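Long-range contacts in flagellar brake protein YcgR (PDB 5KEC), which binds the second messenger c-di-GMP and probably activates transcription of the type 3 fimbriae genes of Klebsiella pneumoniae: residues Phe123-Arg128 and Lys166-Met171; Lys140-Gly145 and Arg218-Ile223; Glu177-Leu182 and Lys210-Asp215; Leu182-Val187 and Ile205-Lys210. All coordinates share one frame; numbering follows the deposited sequence.

Contact 1: residues Phe123-Arg128 and Lys166-Met171; sequences FYCRGR and KNAVLM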
# COMPACT_ATOMS: atom_id res chain seq x y z
N PHE B 123 -18.22 -6.31 9.96
CA PHE B 123 -18.02 -5.82 8.61
C PHE B 123 -17.95 -6.99 7.65
O PHE B 123 -17.31 -8.00 7.94
CB PHE B 123 -16.72 -5.00 8.51
CG PHE B 123 -16.73 -3.73 9.31
CD1 PHE B 123 -17.91 -3.19 9.80
CD2 PHE B 123 -15.54 -3.06 9.57
CE1 PHE B 123 -17.91 -2.01 10.53
CE2 PHE B 123 -15.53 -1.88 10.31
CZ PHE B 123 -16.72 -1.35 10.78
N TYR B 124 -18.61 -6.87 6.50
CA TYR B 124 -18.62 -7.93 5.50
C TYR B 124 -18.41 -7.34 4.12
O TYR B 124 -18.51 -6.12 3.93
CB TYR B 124 -19.95 -8.70 5.54
CG TYR B 124 -20.22 -9.45 6.83
CD1 TYR B 124 -19.83 -10.78 6.97
CD2 TYR B 124 -20.87 -8.84 7.90
CE1 TYR B 124 -20.07 -11.47 8.15
CE2 TYR B 124 -21.11 -9.52 9.08
CZ TYR B 124 -20.71 -10.84 9.20
OH TYR B 124 -20.95 -11.53 10.37
N CYS B 125 -18.08 -8.19 3.15
CA CYS B 125 -18.01 -7.78 1.76
C CYS B 125 -18.83 -8.73 0.91
O CYS B 125 -18.61 -9.95 0.93
CB CYS B 125 -16.56 -7.78 1.27
SG CYS B 125 -16.39 -7.44 -0.50
N ARG B 126 -19.79 -8.19 0.17
CA ARG B 126 -20.66 -9.03 -0.64
C ARG B 126 -20.59 -8.56 -2.09
O ARG B 126 -20.12 -7.46 -2.37
CB ARG B 126 -22.11 -8.96 -0.14
CG ARG B 126 -22.88 -7.76 -0.68
CD ARG B 126 -24.26 -7.66 -0.05
NE ARG B 126 -24.73 -6.28 -0.02
CZ ARG B 126 -25.59 -5.76 -0.88
NH1 ARG B 126 -26.08 -6.50 -1.86
NH2 ARG B 126 -25.96 -4.49 -0.77
N GLY B 127 -21.07 -9.41 -2.99
CA GLY B 127 -21.00 -9.12 -4.41
C GLY B 127 -21.24 -10.38 -5.22
O GLY B 127 -21.60 -11.42 -4.68
N ARG B 128 -21.05 -10.27 -6.53
CA ARG B 128 -21.18 -11.43 -7.40
C ARG B 128 -19.92 -11.57 -8.23
O ARG B 128 -19.36 -10.58 -8.68
CB ARG B 128 -22.40 -11.29 -8.31
CG ARG B 128 -23.72 -11.27 -7.55
CD ARG B 128 -24.92 -11.21 -8.49
NE ARG B 128 -26.17 -11.37 -7.75
CZ ARG B 128 -26.92 -10.36 -7.32
NH1 ARG B 128 -26.55 -9.10 -7.56
NH2 ARG B 128 -28.05 -10.60 -6.66
N LYS B 166 -15.00 -6.65 -9.16
CA LYS B 166 -15.65 -5.40 -9.49
C LYS B 166 -17.01 -5.27 -8.81
O LYS B 166 -17.73 -6.25 -8.66
CB LYS B 166 -15.81 -5.25 -11.00
CG LYS B 166 -16.51 -6.42 -11.68
CD LYS B 166 -16.43 -6.28 -13.20
CE LYS B 166 -14.99 -6.07 -13.65
NZ LYS B 166 -14.85 -6.00 -15.13
N ASN B 167 -17.35 -4.05 -8.42
CA ASN B 167 -18.66 -3.80 -7.83
C ASN B 167 -18.84 -4.58 -6.54
O ASN B 167 -19.95 -5.01 -6.23
CB ASN B 167 -19.78 -4.18 -8.81
CG ASN B 167 -19.62 -3.54 -10.17
OD1 ASN B 167 -19.44 -2.33 -10.29
ND2 ASN B 167 -19.69 -4.36 -11.22
N ALA B 168 -17.76 -4.77 -5.80
CA ALA B 168 -17.85 -5.40 -4.48
C ALA B 168 -18.40 -4.38 -3.51
O ALA B 168 -18.11 -3.19 -3.64
CB ALA B 168 -16.48 -5.87 -4.03
N VAL B 169 -19.18 -4.82 -2.53
CA VAL B 169 -19.78 -3.89 -1.59
C VAL B 169 -19.30 -4.13 -0.17
O VAL B 169 -19.47 -5.22 0.38
CB VAL B 169 -21.32 -3.93 -1.63
CG1 VAL B 169 -21.90 -2.88 -0.69
CG2 VAL B 169 -21.82 -3.71 -3.06
N LEU B 170 -18.71 -3.10 0.43
CA LEU B 170 -18.30 -3.16 1.83
C LEU B 170 -19.49 -2.86 2.73
O LEU B 170 -19.98 -1.73 2.77
CB LEU B 170 -17.17 -2.17 2.09
CG LEU B 170 -16.03 -2.24 1.08
CD1 LEU B 170 -14.98 -1.19 1.40
CD2 LEU B 170 -15.42 -3.64 1.03
N MET B 171 -19.98 -3.87 3.43
CA MET B 171 -21.03 -3.68 4.42
C MET B 171 -20.38 -3.31 5.75
O MET B 171 -19.79 -4.16 6.42
CB MET B 171 -21.84 -4.97 4.58
CG MET B 171 -22.48 -5.45 3.28
SD MET B 171 -23.09 -7.15 3.37
CE MET B 171 -24.29 -7.04 4.70
O HOH W 1 -17.50 -8.58 -7.69
O HOH W 2 -20.55 -7.59 -7.31

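Contact 2: residues Lys140-Gly145 and Arg218-Ile223; sequences KDISDG and RRIEKI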
# COMPACT_ATOMS: atom_id res chain seq x y z
N LYS B 140 -11.82 -8.97 7.86
CA LYS B 140 -11.13 -9.28 9.11
C LYS B 140 -10.27 -8.12 9.59
O LYS B 140 -10.24 -7.81 10.78
CB LYS B 140 -10.26 -10.54 8.95
CG LYS B 140 -11.05 -11.80 8.64
CD LYS B 140 -12.14 -12.04 9.67
CE LYS B 140 -11.56 -12.41 11.04
NZ LYS B 140 -12.64 -12.69 12.03
N ASP B 141 -9.56 -7.49 8.66
CA ASP B 141 -8.82 -6.29 9.00
C ASP B 141 -8.89 -5.30 7.85
O ASP B 141 -9.36 -5.62 6.77
CB ASP B 141 -7.37 -6.60 9.38
CG ASP B 141 -6.60 -7.28 8.28
OD1 ASP B 141 -6.86 -6.97 7.10
OD2 ASP B 141 -5.74 -8.13 8.59
N ILE B 142 -8.41 -4.09 8.10
CA ILE B 142 -8.61 -3.02 7.14
C ILE B 142 -7.59 -1.90 7.36
O ILE B 142 -7.24 -1.56 8.49
CB ILE B 142 -10.05 -2.47 7.23
CG1 ILE B 142 -10.36 -1.51 6.08
CG2 ILE B 142 -10.30 -1.80 8.58
CD1 ILE B 142 -11.79 -1.02 6.09
N SER B 143 -7.10 -1.35 6.26
CA SER B 143 -6.28 -0.15 6.29
C SER B 143 -6.96 0.83 5.34
O SER B 143 -8.09 0.60 4.94
CB SER B 143 -4.85 -0.44 5.84
OG SER B 143 -4.81 -0.85 4.49
N ASP B 144 -6.28 1.92 5.00
CA ASP B 144 -6.87 2.87 4.06
C ASP B 144 -6.57 2.47 2.63
O ASP B 144 -7.06 3.09 1.68
CB ASP B 144 -6.41 4.30 4.36
CG ASP B 144 -4.90 4.42 4.39
OD1 ASP B 144 -4.40 5.31 5.12
OD2 ASP B 144 -4.23 3.64 3.69
N GLY B 145 -5.77 1.43 2.47
CA GLY B 145 -5.38 0.98 1.15
C GLY B 145 -5.93 -0.40 0.80
O GLY B 145 -5.94 -0.79 -0.37
N ARG B 218 -12.33 8.74 2.03
CA ARG B 218 -12.50 9.53 3.25
C ARG B 218 -13.36 8.78 4.26
O ARG B 218 -13.07 8.79 5.46
CB ARG B 218 -13.12 10.89 2.95
CG ARG B 218 -12.11 11.96 2.53
CD ARG B 218 -12.73 13.34 2.67
NE ARG B 218 -11.79 14.42 2.38
CZ ARG B 218 -11.75 15.10 1.24
NH1 ARG B 218 -12.61 14.82 0.27
NH2 ARG B 218 -10.86 16.06 1.07
N ARG B 219 -14.42 8.14 3.77
CA ARG B 219 -15.26 7.35 4.65
C ARG B 219 -14.45 6.22 5.28
O ARG B 219 -14.57 5.96 6.48
CB ARG B 219 -16.48 6.80 3.91
CG ARG B 219 -17.52 7.87 3.59
CD ARG B 219 -18.63 7.30 2.73
NE ARG B 219 -19.49 6.38 3.47
CZ ARG B 219 -20.35 5.54 2.91
NH1 ARG B 219 -20.46 5.49 1.58
NH2 ARG B 219 -21.09 4.74 3.66
N ILE B 220 -13.62 5.57 4.47
CA ILE B 220 -12.76 4.51 4.99
C ILE B 220 -11.79 5.05 6.04
O ILE B 220 -11.55 4.41 7.07
CB ILE B 220 -11.95 3.82 3.86
CG1 ILE B 220 -12.88 3.02 2.95
CG2 ILE B 220 -10.89 2.91 4.44
CD1 ILE B 220 -13.58 1.90 3.65
N GLU B 221 -11.24 6.23 5.78
CA GLU B 221 -10.26 6.84 6.67
C GLU B 221 -10.87 7.23 8.01
O GLU B 221 -10.22 7.15 9.05
CB GLU B 221 -9.58 8.03 5.99
CG GLU B 221 -8.58 7.59 4.91
CD GLU B 221 -8.12 8.72 4.00
OE1 GLU B 221 -8.91 9.66 3.76
OE2 GLU B 221 -6.97 8.67 3.52
N LYS B 222 -12.14 7.63 7.99
CA LYS B 222 -12.83 7.97 9.23
C LYS B 222 -13.10 6.73 10.07
O LYS B 222 -12.96 6.77 11.29
CB LYS B 222 -14.14 8.70 8.93
CG LYS B 222 -13.93 10.10 8.40
CD LYS B 222 -15.25 10.85 8.27
CE LYS B 222 -16.20 10.18 7.29
NZ LYS B 222 -17.45 10.97 7.10
N ILE B 223 -13.47 5.64 9.42
CA ILE B 223 -13.64 4.37 10.11
C ILE B 223 -12.32 3.94 10.75
O ILE B 223 -12.28 3.46 11.88
CB ILE B 223 -14.10 3.27 9.15
CG1 ILE B 223 -15.46 3.62 8.54
CG2 ILE B 223 -14.15 1.92 9.87
CD1 ILE B 223 -15.91 2.65 7.48

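Contact 3: residues Glu177-Leu182 and Lys210-Asp215; sequences EITIDL and KFRHLD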
# COMPACT_ATOMS: atom_id res chain seq x y z
N GLU B 177 -22.73 1.56 3.58
CA GLU B 177 -22.17 0.68 2.57
C GLU B 177 -21.31 1.46 1.60
O GLU B 177 -21.53 2.65 1.36
CB GLU B 177 -23.28 -0.08 1.84
CG GLU B 177 -24.06 -1.00 2.76
CD GLU B 177 -25.01 -1.92 2.02
OE1 GLU B 177 -25.58 -1.50 1.00
OE2 GLU B 177 -25.18 -3.07 2.48
N ILE B 178 -20.31 0.78 1.05
CA ILE B 178 -19.42 1.38 0.08
C ILE B 178 -19.16 0.40 -1.05
O ILE B 178 -18.58 -0.67 -0.83
CB ILE B 178 -18.07 1.78 0.71
CG1 ILE B 178 -18.29 2.74 1.88
CG2 ILE B 178 -17.16 2.41 -0.34
CD1 ILE B 178 -17.00 3.17 2.55
N THR B 179 -19.58 0.76 -2.25
CA THR B 179 -19.33 -0.07 -3.42
C THR B 179 -17.95 0.27 -3.98
O THR B 179 -17.63 1.44 -4.19
CB THR B 179 -20.41 0.15 -4.51
OG1 THR B 179 -21.68 -0.25 -3.99
CG2 THR B 179 -20.11 -0.69 -5.75
N ILE B 180 -17.13 -0.74 -4.20
CA ILE B 180 -15.75 -0.50 -4.58
C ILE B 180 -15.24 -1.64 -5.43
O ILE B 180 -15.85 -2.71 -5.49
CB ILE B 180 -14.87 -0.36 -3.33
CG1 ILE B 180 -13.53 0.28 -3.67
CG2 ILE B 180 -14.70 -1.73 -2.64
CD1 ILE B 180 -12.68 0.57 -2.46
N ASP B 181 -14.11 -1.43 -6.09
CA ASP B 181 -13.44 -2.50 -6.82
C ASP B 181 -12.23 -2.99 -6.03
O ASP B 181 -11.47 -2.19 -5.48
CB ASP B 181 -13.01 -2.02 -8.21
CG ASP B 181 -14.19 -1.53 -9.02
OD1 ASP B 181 -15.23 -2.21 -9.03
OD2 ASP B 181 -14.08 -0.44 -9.63
N LEU B 182 -12.08 -4.30 -5.95
CA LEU B 182 -10.98 -4.88 -5.20
C LEU B 182 -10.01 -5.60 -6.12
O LEU B 182 -10.43 -6.29 -7.05
CB LEU B 182 -11.49 -5.84 -4.13
CG LEU B 182 -12.51 -5.30 -3.13
CD1 LEU B 182 -13.09 -6.44 -2.30
CD2 LEU B 182 -11.88 -4.23 -2.24
N LYS B 210 -9.59 -0.27 -4.86
CA LYS B 210 -9.61 0.66 -5.99
C LYS B 210 -10.81 1.58 -5.81
O LYS B 210 -11.90 1.29 -6.31
CB LYS B 210 -9.70 -0.08 -7.33
CG LYS B 210 -8.43 -0.81 -7.74
CD LYS B 210 -7.25 0.13 -7.89
CE LYS B 210 -5.96 -0.64 -8.16
NZ LYS B 210 -4.77 0.25 -8.32
N PHE B 211 -10.62 2.68 -5.09
CA PHE B 211 -11.72 3.58 -4.76
C PHE B 211 -12.33 4.26 -5.99
O PHE B 211 -11.64 4.54 -6.97
CB PHE B 211 -11.28 4.64 -3.76
CG PHE B 211 -11.01 4.10 -2.38
CD1 PHE B 211 -12.06 3.86 -1.51
CD2 PHE B 211 -9.72 3.85 -1.96
CE1 PHE B 211 -11.82 3.36 -0.24
CE2 PHE B 211 -9.46 3.36 -0.70
CZ PHE B 211 -10.52 3.11 0.17
N ARG B 212 -13.63 4.53 -5.91
CA ARG B 212 -14.34 5.19 -7.00
C ARG B 212 -14.37 6.70 -6.79
O ARG B 212 -14.45 7.46 -7.76
CB ARG B 212 -15.76 4.64 -7.13
CG ARG B 212 -15.81 3.17 -7.49
CD ARG B 212 -17.23 2.71 -7.75
NE ARG B 212 -17.26 1.37 -8.31
CZ ARG B 212 -18.36 0.74 -8.69
NH1 ARG B 212 -19.54 1.33 -8.57
NH2 ARG B 212 -18.28 -0.49 -9.20
N HIS B 213 -14.31 7.14 -5.54
CA HIS B 213 -14.25 8.56 -5.23
C HIS B 213 -13.33 8.79 -4.04
O HIS B 213 -13.03 7.87 -3.29
CB HIS B 213 -15.63 9.12 -4.88
CG HIS B 213 -16.74 8.56 -5.70
ND1 HIS B 213 -17.25 7.29 -5.50
CD2 HIS B 213 -17.46 9.09 -6.72
CE1 HIS B 213 -18.23 7.07 -6.36
NE2 HIS B 213 -18.37 8.14 -7.11
N LEU B 214 -12.91 10.04 -3.86
CA LEU B 214 -12.25 10.43 -2.63
C LEU B 214 -13.22 10.29 -1.47
O LEU B 214 -12.82 9.96 -0.36
CB LEU B 214 -11.76 11.88 -2.70
CG LEU B 214 -10.35 12.11 -3.25
CD1 LEU B 214 -10.32 11.85 -4.75
CD2 LEU B 214 -9.88 13.52 -2.92
N ASP B 215 -14.49 10.55 -1.73
CA ASP B 215 -15.51 10.44 -0.70
C ASP B 215 -15.50 9.05 -0.09
O ASP B 215 -15.67 8.89 1.12
CB ASP B 215 -16.90 10.77 -1.26
CG ASP B 215 -17.18 12.26 -1.31
OD1 ASP B 215 -16.41 13.03 -0.68
OD2 ASP B 215 -18.16 12.67 -1.96
O HOH W 3 -15.29 3.28 -3.70

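Contact 4: residues Leu182-Val187 and Ile205-Lys210; sequences LVVKNV and ISCQFK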
# COMPACT_ATOMS: atom_id res chain seq x y z
N LEU B 182 -12.08 -4.30 -5.95
CA LEU B 182 -10.98 -4.88 -5.20
C LEU B 182 -10.01 -5.60 -6.12
O LEU B 182 -10.43 -6.29 -7.05
CB LEU B 182 -11.49 -5.84 -4.13
CG LEU B 182 -12.51 -5.30 -3.13
CD1 LEU B 182 -13.09 -6.44 -2.30
CD2 LEU B 182 -11.88 -4.23 -2.24
N VAL B 183 -8.73 -5.44 -5.86
CA VAL B 183 -7.70 -6.19 -6.58
C VAL B 183 -7.12 -7.23 -5.64
O VAL B 183 -6.53 -6.90 -4.62
CB VAL B 183 -6.58 -5.27 -7.07
CG1 VAL B 183 -5.45 -6.09 -7.70
CG2 VAL B 183 -7.12 -4.24 -8.07
N VAL B 184 -7.33 -8.50 -5.97
CA VAL B 184 -6.83 -9.60 -5.16
C VAL B 184 -5.30 -9.61 -5.20
O VAL B 184 -4.71 -9.60 -6.28
CB VAL B 184 -7.39 -10.94 -5.65
CG1 VAL B 184 -6.79 -12.11 -4.86
CG2 VAL B 184 -8.90 -10.94 -5.56
N LYS B 185 -4.67 -9.61 -4.04
CA LYS B 185 -3.21 -9.56 -3.96
C LYS B 185 -2.60 -10.86 -3.46
O LYS B 185 -1.55 -11.29 -3.94
CB LYS B 185 -2.74 -8.41 -3.06
CG LYS B 185 -2.83 -7.05 -3.71
CD LYS B 185 -2.03 -7.04 -5.00
CE LYS B 185 -2.20 -5.74 -5.76
NZ LYS B 185 -1.46 -5.80 -7.06
N ASN B 186 -3.26 -11.49 -2.49
CA ASN B 186 -2.69 -12.66 -1.84
C ASN B 186 -3.76 -13.54 -1.19
O ASN B 186 -4.66 -13.04 -0.53
CB ASN B 186 -1.66 -12.23 -0.79
CG ASN B 186 -0.46 -13.14 -0.75
OD1 ASN B 186 0.46 -13.01 -1.56
ND2 ASN B 186 -0.45 -14.07 0.21
N VAL B 187 -3.66 -14.84 -1.39
CA VAL B 187 -4.57 -15.77 -0.74
C VAL B 187 -3.77 -16.79 0.07
O VAL B 187 -2.88 -17.45 -0.46
CB VAL B 187 -5.47 -16.50 -1.76
CG1 VAL B 187 -6.45 -17.41 -1.03
CG2 VAL B 187 -6.21 -15.50 -2.65
N ILE B 205 -8.10 -13.63 1.94
CA ILE B 205 -7.79 -12.97 0.69
C ILE B 205 -7.45 -11.51 0.97
O ILE B 205 -8.29 -10.75 1.45
CB ILE B 205 -8.94 -13.07 -0.32
CG1 ILE B 205 -9.27 -14.53 -0.60
CG2 ILE B 205 -8.59 -12.35 -1.60
CD1 ILE B 205 -10.46 -15.06 0.16
N SER B 206 -6.21 -11.14 0.68
CA SER B 206 -5.75 -9.78 0.91
C SER B 206 -6.01 -8.98 -0.35
O SER B 206 -5.65 -9.40 -1.44
CB SER B 206 -4.27 -9.74 1.27
OG SER B 206 -4.06 -10.35 2.53
N CYS B 207 -6.65 -7.83 -0.18
CA CYS B 207 -7.08 -7.05 -1.33
C CYS B 207 -6.60 -5.61 -1.25
O CYS B 207 -6.33 -5.08 -0.18
CB CYS B 207 -8.60 -7.09 -1.45
SG CYS B 207 -9.25 -8.74 -1.83
N GLN B 208 -6.48 -4.99 -2.42
CA GLN B 208 -6.15 -3.59 -2.50
C GLN B 208 -7.41 -2.86 -2.95
O GLN B 208 -8.07 -3.30 -3.89
CB GLN B 208 -5.02 -3.38 -3.51
CG GLN B 208 -4.41 -2.00 -3.50
CD GLN B 208 -3.35 -1.84 -4.57
OE1 GLN B 208 -3.63 -1.32 -5.65
NE2 GLN B 208 -2.14 -2.28 -4.28
N PHE B 209 -7.75 -1.78 -2.26
CA PHE B 209 -8.90 -0.96 -2.63
C PHE B 209 -8.63 -0.21 -3.93
O PHE B 209 -7.58 0.41 -4.10
CB PHE B 209 -9.20 0.06 -1.54
CG PHE B 209 -9.76 -0.53 -0.28
CD1 PHE B 209 -9.41 -0.00 0.96
CD2 PHE B 209 -10.64 -1.59 -0.33
CE1 PHE B 209 -9.93 -0.53 2.12
CE2 PHE B 209 -11.16 -2.13 0.83
CZ PHE B 209 -10.81 -1.60 2.06
N LYS B 210 -9.59 -0.27 -4.86
CA LYS B 210 -9.61 0.66 -5.99
C LYS B 210 -10.81 1.58 -5.81
O LYS B 210 -11.90 1.29 -6.31
CB LYS B 210 -9.70 -0.08 -7.33
CG LYS B 210 -8.43 -0.81 -7.74
CD LYS B 210 -7.25 0.13 -7.89
CE LYS B 210 -5.96 -0.64 -8.16
NZ LYS B 210 -4.77 0.25 -8.32
O HOH W 4 -3.85 -13.11 2.69

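Contact 1: residues Phe123-Arg128 and Lys166-Met171
Met171 and Arg126 cross at about a right angle on one face of a pair of antiparallel strands, and sulfur does most of the touching. Met171 SD lies 3.7 Å from Arg126 CD and sits at the edge of the guanidinium group, near its plane. Arg126 takes a first torsion of 84°, with CG between the backbone N and the carbonyl carbon, and then runs extended to NE; that course brings it past Val169, whose CB lies over one guanidinium face. The same charged group has a long, weak ion pair with Glu177. Beneath these side chains two hydrogen-bonded pairs fix the register. Tyr124 and Met171 exchange bonds in both directions, Met171 N reaching Tyr124 O at 2.7 Å. Arg126 and Val169 do the same, and here Val169 N bonds to Arg126 O at 2.8 Å. The strands 124-128 and 164-171 are thus neighbours in the curled antiparallel sheet that forms the PilZ-type barrel of this protein. On the other face lies the non-hydrogen-bonded pair Cys125 and Leu170, both buried. Cys125 SG points anti to its own backbone N (174°) and packs 3.9 Å from Ala168 CB. Just before Ala168 the chain turns a corner at Asn167, and direct pairing gives way to a water that accepts from Arg128 N at 2.8 Å and also lies within bonding distance of Asn167 O.

Contact 2: residues Lys140-Gly145 and Arg218-Ile223
The turn that follows strand 134-142 runs up against the helix 214-234, and the backbones come nearest at Asp144 and Glu221, whose CA atoms are 5.8 Å apart. Ile220 is the residue by which the helix reaches into the turn. Its CG2 branch, anti to the backbone N, rests 3.7 Å from Ser143 O and also touches Asp144 CA. The other branch folds back at the second torsion (-63°) and offers CD1 to Ile142 CD1 at 4.2 Å, methyl to methyl. Ile142, its first bond directed toward the helix and both torsions extended, also meets Leu224 and Leu227. Further out, Asp144 CB and Glu221 CG lie 4.0 Å apart. The turn is held from within: Ser143 OG accepts from Gly145 N at 3.2 Å, an ST turn, and from Gly146 N as well. Asp141, Ser143 and Gly146 have the spacing of the DxSxxG signature of PilZ domains, and all three bind c-di-GMP in a ligand-bound structure of this protein; the present chain is the apo form. The helix thus packs against the back of a ligand-binding turn, while Ser143 points its side chain away from it. Between the two acids like charges come close, Asp144 OD1 standing 4.5 Å from Glu221 OE2. The contact rests on van der Waals packing, chiefly of Ile220 and Ile142, and the neighbouring carboxylates may slightly disfavour each other's ionisation.

Contact 3: residues Glu177-Leu182 and Lys210-Asp215
Ile180 and Phe211 form the tight part of this contact. Ile180 CD1 sits over one face of the Phe211 ring, offset toward the rim, in a CH-pi contact 3.8 Å from the ring centroid and 26° off its normal. The branch gets there because CG1 stands anti to the backbone N (chi1 -163°), a course that also presses CG1 to 3.3 Å from Lys210 O. Beside it a backbone bond from Lys210 N to Asp181 O, 2.8 Å long, closes the pairing of the two segments. Toward solvent the fit is looser. The extended side chain of Arg212 lays its guanidinium across Thr179, with CG2 over one face, and meets Asp181 OD1 at the edge in a long salt bridge of 3.5 Å to NH2, the two charged planes being 55° apart. Asp181 OD1 has a stronger partner in Asn167, whose backbone N donates to it; Asn167 OD1 also approaches Arg212 NH2, but that contact is unusually short and its geometry doubtful. A water links the two segments nearby, accepting from Arg212 N and donating to Thr179 O. The contact marks where the last barrel strand ends and, with His213 at the N-cap, the C-terminal helix begins, consistent with a PilZ-type fold.

Contact 4: residues Leu182-Val187 and Ile205-Lys210
A classic beta bulge interrupts the hairpin of strands 177-193 and 199-210, where Lys185 and Asn186 both face Ser206. Ser206 O takes two donors: Lys185 N at 2.8 Å and, weakly, Asn186 N at 3.3 Å. The pairing is then resumed by Ser206 N, which gives a nearly straight bond (171°) to Asn186 O. On the other side of the bulge Val183 and Gln208 form a regular hydrogen-bonded pair; the extra residue at Lys185-Asn186 shifts the register by one between Val184 and Asn186. Asn186, Ser206 and Cys207 bind c-di-GMP molecules in a ligand-bound structure of this protein, which places the bulge beside the binding region of the PilZ-type barrel; no ligand is present here. A water joins the edge of this region, 2.8 Å from Ser206 OG and more weakly bound to Asn186 O. The face carrying Leu182, Val184, Val187, Ile205, Cys207 and Phe209 is the apolar one. Leu182 and Phe209 lie side by side, and Leu182 CD2 meets the ring at its edge, in plane, 3.5 Å from Phe209 CD2. Further along, Ile205 packs on two valines, CG2 mainly on Val184 CG1 at 3.7 Å and CG1 on Val187 CG2 at 3.8 Å. On the opposite face Val183 CG2 packs against the aliphatic part of Lys210, meeting its CG at 3.7 Å. Lys185 bends at chi2 (-57°) and slants across Gln208, its CE beside NE2, while its NZ is hydrogen-bonded to Asn162 OD1; Gln208 OE1 receives a weak bond from Lys210 NZ.

In the fold
All four contacts lie within the C-terminal, curled antiparallel sheet and the helix 214-234 packed on it, with centres 10 to 14 Å apart. Along the chain contact 1 closes before contacts 3 and 4 open; contact 4 is nested inside the loop closed by contact 3, and both inside that of contact 2, which crosses contact 1. Strand 177-193 carries contacts 3 and 4, which share Leu182 and Lys210, and it pairs with strand 164-171 of contact 1. Phe209, Phe211, Ile220 and Leu170 touch in turn across the contacts. Residues of contacts 2 and 4 that bind c-di-GMP in a ligand-bound structure thus sit on the same sheet, against which the helix packs.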